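Local coordinates for putrescine aminotransferase (Halomonas elongata DSM 2581, PDB 6GWI), which probably transfers the amino group of putrescine and other amines to keto acceptors, using bound pyridoxal-5'-phosphate as cofactor, at residues 140-145 with 176-181; 47-52 with 409-414. One frame throughout, in Å; residues are numbered along the deposited sequence.

In the fold
From the N terminus, the chain reaches strand 48-50, the last strand of a small antiparallel sheet (31-37, 40-43, 48-50), and only some 357 residues later does 409-414 return to it, closing contact 2. Contact 1 lies inside that long loop: 140-145 and 176-181 are 31 residues apart and pair within the parallel sheet of the PLP-binding part. The two contacts are nested and do not cross. They sit on opposite sides of the chain's centre, with centres about 36 Å apart and nearest atoms about 19 Å. Contact 1 adds strand 177-180, outermost within this chain, to its sheet, while contact 2 ties strand 48-50 to the segment that runs from helix 397-407 into strand 413-415.

Contact 1: residues 140-145 with 176-181; sequences KQWIIG and GIAHIR
The indole of W142 lies over the backbone of G176, whose CA sits 3.7 Å from the centroid of the six-membered ring and 13° off its normal, a CH-pi contact over the face. With chi1 at -81°, CG stands beside the backbone N of W142, which swings the ring across toward the start of strand 177-180. The ring's edge meets the backbone N of A178 in its plane, and CE3 comes within 4.1 Å of A178 CB. G176 has a positive phi, a conformation that favours glycine.

The next pair, I143 and I177, lie side by side and point the same way. I177 reaches back with CD1 to I143 CB, 3.6 Å away, while I143 carries its own end off from the neighbouring strand. On the face with I144 and A178, the CG2 methyl of I180 reaches that of I144, the two side chains crossing at about a right angle. I180 holds CG1 between its backbone N and carbonyl carbon (chi1 62°), where it packs 3.5 Å from G145 O. Helices 117-134 and 155-160 pack on the I143 and I177 face, and helix 194-212 on the I144 face.

Four backbone bonds fix this register. I143 N gives to G176 O, and A178 N to I143 O at 2.8 Å. G145 N then gives to A178 O, and I180 N to G145 O at 2.9 Å. H179 stands on the I143 and I177 side, its NE2 bonded to L160 O.

Strand 177-180 is the outermost strand of this sheet within the chain, and 142-146 passes the pairing on to 217-222. Parallel strands with helices packed on both faces are characteristic of the large PLP-binding domain of fold-type I aminotransferases.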
ATOM      1  N   LYS B 140       6.308  -9.928 -24.759  1.00 22.92           N
ATOM      2  CA  LYS B 140       7.021  -8.745 -24.274  1.00 27.61           C
ATOM      3  C   LYS B 140       6.688  -8.557 -22.801  1.00 21.99           C
ATOM      4  O   LYS B 140       5.745  -7.851 -22.439  1.00 31.09           O
ATOM      5  CB  LYS B 140       6.653  -7.511 -25.090  1.00 33.26           C
ATOM      6  CG  LYS B 140       7.535  -7.305 -26.315  1.00 41.97           C
ATOM      7  CD  LYS B 140       7.106  -6.102 -27.147  1.00 38.64           C
ATOM      8  CE  LYS B 140       7.883  -4.838 -26.802  1.00 28.49           C
ATOM      9  NZ  LYS B 140       9.345  -4.977 -27.034  1.00 20.13           N
ATOM     10  N   GLN B 141       7.466  -9.217 -21.937  1.00 22.53           N
ATOM     11  CA  GLN B 141       7.137  -9.284 -20.522  1.00 24.01           C
ATOM     12  C   GLN B 141       8.261  -8.817 -19.606  1.00 27.10           C
ATOM     13  O   GLN B 141       8.007  -8.384 -18.477  1.00 21.66           O
ATOM     14  CB  GLN B 141       6.800 -10.725 -20.124  1.00 26.73           C
ATOM     15  CG  GLN B 141       5.730 -11.394 -20.932  1.00 43.04           C
ATOM     16  CD  GLN B 141       5.581 -12.855 -20.555  1.00 62.37           C
ATOM     17  OE1 GLN B 141       4.604 -13.245 -19.920  1.00 55.26           O
ATOM     18  NE2 GLN B 141       6.563 -13.668 -20.932  1.00 83.47           N
ATOM     19  N   TRP B 142       9.505  -8.915 -20.069  1.00 23.13           N
ATOM     20  CA  TRP B 142      10.643  -8.699 -19.185  1.00 27.65           C
ATOM     21  C   TRP B 142      10.785  -7.231 -18.806  1.00 17.54           C
ATOM     22  O   TRP B 142      10.634  -6.335 -19.641  1.00 19.54           O
ATOM     23  CB  TRP B 142      11.933  -9.189 -19.846  1.00 32.78           C
ATOM     24  CG  TRP B 142      12.135 -10.670 -19.736  1.00 32.53           C
ATOM     25  CD1 TRP B 142      11.631 -11.628 -20.567  1.00 26.24           C
ATOM     26  CD2 TRP B 142      12.899 -11.366 -18.740  1.00 23.76           C
ATOM     27  NE1 TRP B 142      12.032 -12.875 -20.153  1.00 31.64           N
ATOM     28  CE2 TRP B 142      12.812 -12.741 -19.034  1.00 28.76           C
ATOM     29  CE3 TRP B 142      13.650 -10.961 -17.632  1.00 23.31           C
ATOM     30  CZ2 TRP B 142      13.443 -13.711 -18.260  1.00 26.25           C
ATOM     31  CZ3 TRP B 142      14.278 -11.928 -16.866  1.00 25.57           C
ATOM     32  CH2 TRP B 142      14.170 -13.285 -17.183  1.00 22.20           C
ATOM     33  N   ILE B 143      11.073  -6.992 -17.530  1.00 20.00           N
ATOM     34  CA  ILE B 143      11.369  -5.663 -17.009  1.00 25.47           C
ATOM     35  C   ILE B 143      12.847  -5.635 -16.655  1.00 24.40           C
ATOM     36  O   ILE B 143      13.334  -6.527 -15.950  1.00 22.46           O
ATOM     37  CB  ILE B 143      10.523  -5.324 -15.770  1.00 33.11           C
ATOM     38  CG1 ILE B 143       9.050  -5.669 -15.988  1.00 25.10           C
ATOM     39  CG2 ILE B 143      10.691  -3.847 -15.393  1.00 29.20           C
ATOM     40  CD1 ILE B 143       8.353  -4.809 -16.983  1.00 32.41           C
ATOM     41  N   ILE B 144      13.559  -4.629 -17.141  1.00 22.19           N
ATOM     42  CA  ILE B 144      14.964  -4.443 -16.803  1.00 22.72           C
ATOM     43  C   ILE B 144      15.057  -3.329 -15.768  1.00 24.16           C
ATOM     44  O   ILE B 144      14.726  -2.174 -16.053  1.00 21.73           O
ATOM     45  CB  ILE B 144      15.818  -4.125 -18.032  1.00 24.65           C
ATOM     46  CG1 ILE B 144      15.727  -5.260 -19.051  1.00 29.77           C
ATOM     47  CG2 ILE B 144      17.258  -3.891 -17.615  1.00 19.54           C
ATOM     48  CD1 ILE B 144      16.263  -4.896 -20.412  1.00 33.83           C
ATOM     49  N   GLY B 145      15.496  -3.684 -14.560  1.00 24.27           N
ATOM     50  CA  GLY B 145      15.904  -2.725 -13.564  1.00 28.90           C
ATOM     51  C   GLY B 145      17.412  -2.698 -13.400  1.00 22.40           C
ATOM     52  O   GLY B 145      18.167  -3.246 -14.205  1.00 24.06           O
ATOM     53  N   GLY B 176      10.459 -12.686 -14.584  1.00 18.36           N
ATOM     54  CA  GLY B 176      10.689 -11.813 -15.718  1.00 23.92           C
ATOM     55  C   GLY B 176      11.279 -10.456 -15.405  1.00 22.95           C
ATOM     56  O   GLY B 176      10.996  -9.494 -16.126  1.00 21.51           O
ATOM     57  N   ILE B 177      12.107 -10.351 -14.366  1.00 19.11           N
ATOM     58  CA  ILE B 177      12.810  -9.115 -14.030  1.00 23.42           C
ATOM     59  C   ILE B 177      14.305  -9.371 -14.155  1.00 21.90           C
ATOM     60  O   ILE B 177      14.838 -10.272 -13.493  1.00 25.13           O
ATOM     61  CB  ILE B 177      12.496  -8.627 -12.607  1.00 24.46           C
ATOM     62  CG1 ILE B 177      11.001  -8.687 -12.300  1.00 21.86           C
ATOM     63  CG2 ILE B 177      13.051  -7.214 -12.411  1.00 19.56           C
ATOM     64  CD1 ILE B 177      10.152  -7.891 -13.213  1.00 30.19           C
ATOM     65  N   ALA B 178      14.987  -8.565 -14.964  1.00 20.37           N
ATOM     66  CA  ALA B 178      16.439  -8.590 -15.071  1.00 27.71           C
ATOM     67  C   ALA B 178      17.024  -7.326 -14.450  1.00 26.27           C
ATOM     68  O   ALA B 178      16.316  -6.349 -14.194  1.00 25.03           O
ATOM     69  CB  ALA B 178      16.884  -8.720 -16.530  1.00 27.10           C
ATOM     70  N   HIS B 179      18.328  -7.367 -14.181  1.00 18.18           N
ATOM     71  CA  HIS B 179      19.018  -6.258 -13.532  1.00 18.22           C
ATOM     72  C   HIS B 179      20.370  -5.999 -14.177  1.00 31.57           C
ATOM     73  O   HIS B 179      21.167  -6.924 -14.353  1.00 33.24           O
ATOM     74  CB  HIS B 179      19.179  -6.532 -12.033  1.00 23.91           C
ATOM     75  CG  HIS B 179      17.877  -6.596 -11.304  1.00 32.37           C
ATOM     76  ND1 HIS B 179      17.190  -7.774 -11.103  1.00 35.35           N
ATOM     77  CD2 HIS B 179      17.118  -5.619 -10.756  1.00 28.58           C
ATOM     78  CE1 HIS B 179      16.070  -7.521 -10.449  1.00 27.69           C
ATOM     79  NE2 HIS B 179      16.002  -6.221 -10.227  1.00 39.21           N
ATOM     80  N   ILE B 180      20.610  -4.741 -14.537  1.00 27.22           N
ATOM     81  CA  ILE B 180      21.880  -4.316 -15.104  1.00 28.47           C
ATOM     82  C   ILE B 180      22.635  -3.504 -14.054  1.00 28.88           C
ATOM     83  O   ILE B 180      22.106  -3.163 -12.995  1.00 22.71           O
ATOM     84  CB  ILE B 180      21.694  -3.503 -16.402  1.00 28.09           C
ATOM     85  CG1 ILE B 180      20.903  -2.223 -16.115  1.00 20.63           C
ATOM     86  CG2 ILE B 180      20.992  -4.348 -17.453  1.00 23.72           C
ATOM     87  CD1 ILE B 180      20.730  -1.313 -17.310  1.00 22.90           C
ATOM     88  N   ARG B 181      23.888  -3.187 -14.365  1.00 22.36           N
ATOM     89  CA  ARG B 181      24.756  -2.480 -13.435  1.00 30.17           C
ATOM     90  C   ARG B 181      24.260  -1.054 -13.203  1.00 23.21           C
ATOM     91  O   ARG B 181      23.548  -0.470 -14.025  1.00 28.29           O
ATOM     92  CB  ARG B 181      26.185  -2.456 -13.973  1.00 32.49           C
ATOM     93  CG  ARG B 181      26.325  -1.684 -15.279  1.00 40.42           C
ATOM     94  CD  ARG B 181      27.701  -1.867 -15.894  1.00 54.46           C
ATOM     95  NE  ARG B 181      28.778  -1.472 -14.993  1.00 49.31           N
ATOM     96  CZ  ARG B 181      30.070  -1.609 -15.272  1.00 53.54           C
ATOM     97  NH1 ARG B 181      30.448  -2.135 -16.428  1.00 38.89           N
ATOM     98  NH2 ARG B 181      30.985  -1.223 -14.394  1.00 62.42           N
TER

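Contact 2: residues 47-52 with 409-414; sequences NRILDG and GLVMRS
L50 and L410 form a single beta bridge, flanked by I49 against V411, just after a Schellman motif in which G409, with positive phi, ends helix 397-407. The bridge joins strand 48-50, outermost strand of its antiparallel sheet within this chain, to the segment leading into strand 413-415.

Two backbone hydrogen bonds make the bridge. V411 N gives to L50 O at 2.9 Å in a nearly straight bond (174° at the hydrogen). L50 N reaches G409 O from above the carbonyl plane, 44° out of it.

The apolar contacts divide between the two sides of the bridge. L50 and L410 run side by side, pointing the same way, with L410 CD1 4.1 Å from L50 CB; L435 and L438 of helix 429-450 also pack on L410. On the other side, I49 and V411 approach at a slant through their CG2 methyls, 3.6 Å apart, and F86 of the second subunit packs on V411. A chi1 of -55° sets I49 CG2 anti to the backbone N, where it also meets G409 C.

Among polar groups, D51 centres an inverse gamma turn. Its OD2 binds Y63 OH and G55 N, while OD1 caps M53 N in the turn that leads into helix 54-57 and lies 3.9 Å from V411 CB.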
ATOM      1  N   ASN B  47      15.371  15.463  23.518  1.00 40.50           N
ATOM      2  CA  ASN B  47      16.375  15.898  22.559  1.00 29.24           C
ATOM      3  C   ASN B  47      15.710  16.518  21.340  1.00 36.17           C
ATOM      4  O   ASN B  47      14.695  16.018  20.846  1.00 29.84           O
ATOM      5  CB  ASN B  47      17.249  14.723  22.126  1.00 36.27           C
ATOM      6  CG  ASN B  47      18.011  14.111  23.279  1.00 50.28           C
ATOM      7  OD1 ASN B  47      18.856  14.759  23.896  1.00 54.96           O
ATOM      8  ND2 ASN B  47      17.720  12.848  23.574  1.00 50.33           N
ATOM      9  N   ARG B  48      16.284  17.619  20.865  1.00 26.83           N
ATOM     10  CA  ARG B  48      15.898  18.229  19.599  1.00 32.58           C
ATOM     11  C   ARG B  48      16.931  17.846  18.548  1.00 26.37           C
ATOM     12  O   ARG B  48      18.135  18.020  18.768  1.00 32.82           O
ATOM     13  CB  ARG B  48      15.798  19.749  19.739  1.00 32.85           C
ATOM     14  CG  ARG B  48      15.085  20.426  18.579  1.00 43.24           C
ATOM     15  CD  ARG B  48      14.861  21.918  18.833  1.00 63.44           C
ATOM     16  NE  ARG B  48      15.922  22.754  18.276  1.00 65.52           N
ATOM     17  CZ  ARG B  48      15.720  23.776  17.444  1.00 63.31           C
ATOM     18  NH1 ARG B  48      14.493  24.125  17.074  1.00 48.46           N
ATOM     19  NH2 ARG B  48      16.756  24.467  16.990  1.00 77.46           N
ATOM     20  N   ILE B  49      16.465  17.325  17.415  1.00 35.48           N
ATOM     21  CA  ILE B  49      17.342  16.811  16.371  1.00 36.03           C
ATOM     22  C   ILE B  49      16.969  17.452  15.041  1.00 30.91           C
ATOM     23  O   ILE B  49      15.791  17.480  14.672  1.00 26.74           O
ATOM     24  CB  ILE B  49      17.255  15.276  16.266  1.00 40.35           C
ATOM     25  CG1 ILE B  49      17.547  14.622  17.618  1.00 46.67           C
ATOM     26  CG2 ILE B  49      18.222  14.755  15.223  1.00 27.33           C
ATOM     27  CD1 ILE B  49      16.330  14.001  18.269  1.00 52.97           C
ATOM     28  N   LEU B  50      17.971  17.948  14.317  1.00 31.85           N
ATOM     29  CA  LEU B  50      17.756  18.457  12.967  1.00 36.92           C
ATOM     30  C   LEU B  50      17.513  17.286  12.017  1.00 27.66           C
ATOM     31  O   LEU B  50      18.407  16.459  11.805  1.00 29.48           O
ATOM     32  CB  LEU B  50      18.961  19.285  12.523  1.00 38.97           C
ATOM     33  CG  LEU B  50      18.785  20.285  11.375  1.00 37.93           C
ATOM     34  CD1 LEU B  50      20.061  21.110  11.191  1.00 33.13           C
ATOM     35  CD2 LEU B  50      18.422  19.600  10.065  1.00 48.84           C
ATOM     36  N   ASP B  51      16.309  17.212  11.445  1.00 28.97           N
ATOM     37  CA  ASP B  51      15.918  16.081  10.599  1.00 33.42           C
ATOM     38  C   ASP B  51      16.453  16.300   9.189  1.00 36.95           C
ATOM     39  O   ASP B  51      15.769  16.825   8.310  1.00 24.96           O
ATOM     40  CB  ASP B  51      14.403  15.906  10.587  1.00 32.07           C
ATOM     41  CG  ASP B  51      13.961  14.645   9.851  1.00 29.36           C
ATOM     42  OD1 ASP B  51      14.833  13.876   9.393  1.00 24.71           O
ATOM     43  OD2 ASP B  51      12.738  14.423   9.723  1.00 33.04           O
ATOM     44  N   GLY B  52      17.698  15.880   8.970  1.00 23.36           N
ATOM     45  CA  GLY B  52      18.310  15.962   7.660  1.00 24.43           C
ATOM     46  C   GLY B  52      17.756  15.013   6.618  1.00 29.92           C
ATOM     47  O   GLY B  52      18.198  15.073   5.465  1.00 31.26           O
ATOM     48  N   GLY B 409      22.856  15.691  17.312  1.00 43.95           N
ATOM     49  CA  GLY B 409      21.642  16.380  16.948  1.00 46.27           C
ATOM     50  C   GLY B 409      21.350  16.489  15.468  1.00 38.73           C
ATOM     51  O   GLY B 409      20.714  17.465  15.054  1.00 35.47           O
ATOM     52  N   LEU B 410      21.787  15.525  14.659  1.00 35.91           N
ATOM     53  CA  LEU B 410      21.518  15.547  13.228  1.00 31.29           C
ATOM     54  C   LEU B 410      21.147  14.153  12.746  1.00 36.92           C
ATOM     55  O   LEU B 410      21.858  13.184  13.028  1.00 28.03           O
ATOM     56  CB  LEU B 410      22.730  16.056  12.438  1.00 27.55           C
ATOM     57  CG  LEU B 410      22.620  15.990  10.913  1.00 25.96           C
ATOM     58  CD1 LEU B 410      21.501  16.882  10.401  1.00 27.83           C
ATOM     59  CD2 LEU B 410      23.944  16.375  10.272  1.00 34.36           C
ATOM     60  N   VAL B 411      20.036  14.059  12.018  1.00 27.15           N
ATOM     61  CA  VAL B 411      19.698  12.840  11.292  1.00 30.06           C
ATOM     62  C   VAL B 411      20.410  12.887   9.943  1.00 28.71           C
ATOM     63  O   VAL B 411      20.048  13.667   9.060  1.00 35.02           O
ATOM     64  CB  VAL B 411      18.185  12.682  11.105  1.00 26.35           C
ATOM     65  CG1 VAL B 411      17.885  11.395  10.332  1.00 26.69           C
ATOM     66  CG2 VAL B 411      17.477  12.669  12.447  1.00 32.34           C
ATOM     67  N   MET B 412      21.429  12.048   9.788  1.00 34.40           N
ATOM     68  CA  MET B 412      22.084  11.813   8.506  1.00 34.82           C
ATOM     69  C   MET B 412      22.362  10.323   8.406  1.00 38.04           C
ATOM     70  O   MET B 412      23.084   9.768   9.240  1.00 37.97           O
ATOM     71  CB  MET B 412      23.362  12.643   8.388  1.00 33.41           C
ATOM     72  CG  MET B 412      24.222  12.356   7.171  1.00 41.96           C
ATOM     73  SD  MET B 412      25.288  13.763   6.813  1.00 46.69           S
ATOM     74  CE  MET B 412      26.120  13.949   8.380  1.00 75.99           C
ATOM     75  N   ARG B 413      21.783   9.681   7.394  1.00 31.43           N
ATOM     76  CA  ARG B 413      21.789   8.230   7.306  1.00 31.34           C
ATOM     77  C   ARG B 413      23.029   7.712   6.587  1.00 26.65           C
ATOM     78  O   ARG B 413      23.758   8.446   5.919  1.00 23.90           O
ATOM     79  CB  ARG B 413      20.530   7.725   6.603  1.00 39.84           C
ATOM     80  CG  ARG B 413      19.241   8.053   7.336  1.00 46.70           C
ATOM     81  CD  ARG B 413      19.208   7.520   8.771  1.00 50.04           C
ATOM     82  NE  ARG B 413      19.098   6.065   8.848  1.00 45.73           N
ATOM     83  CZ  ARG B 413      19.136   5.376   9.985  1.00 54.16           C
ATOM     84  NH1 ARG B 413      19.281   6.010  11.141  1.00 61.93           N
ATOM     85  NH2 ARG B 413      19.028   4.054   9.971  1.00 44.78           N
ATOM     86  N   SER B 414      23.255   6.409   6.737  1.00 28.93           N
ATOM     87  CA  SER B 414      24.392   5.718   6.150  1.00 37.83           C
ATOM     88  C   SER B 414      23.902   4.566   5.288  1.00 32.86           C
ATOM     89  O   SER B 414      23.035   3.793   5.711  1.00 26.98           O
ATOM     90  CB  SER B 414      25.326   5.201   7.247  1.00 33.88           C
ATOM     91  OG  SER B 414      24.618   4.374   8.158  1.00 34.14           O
TER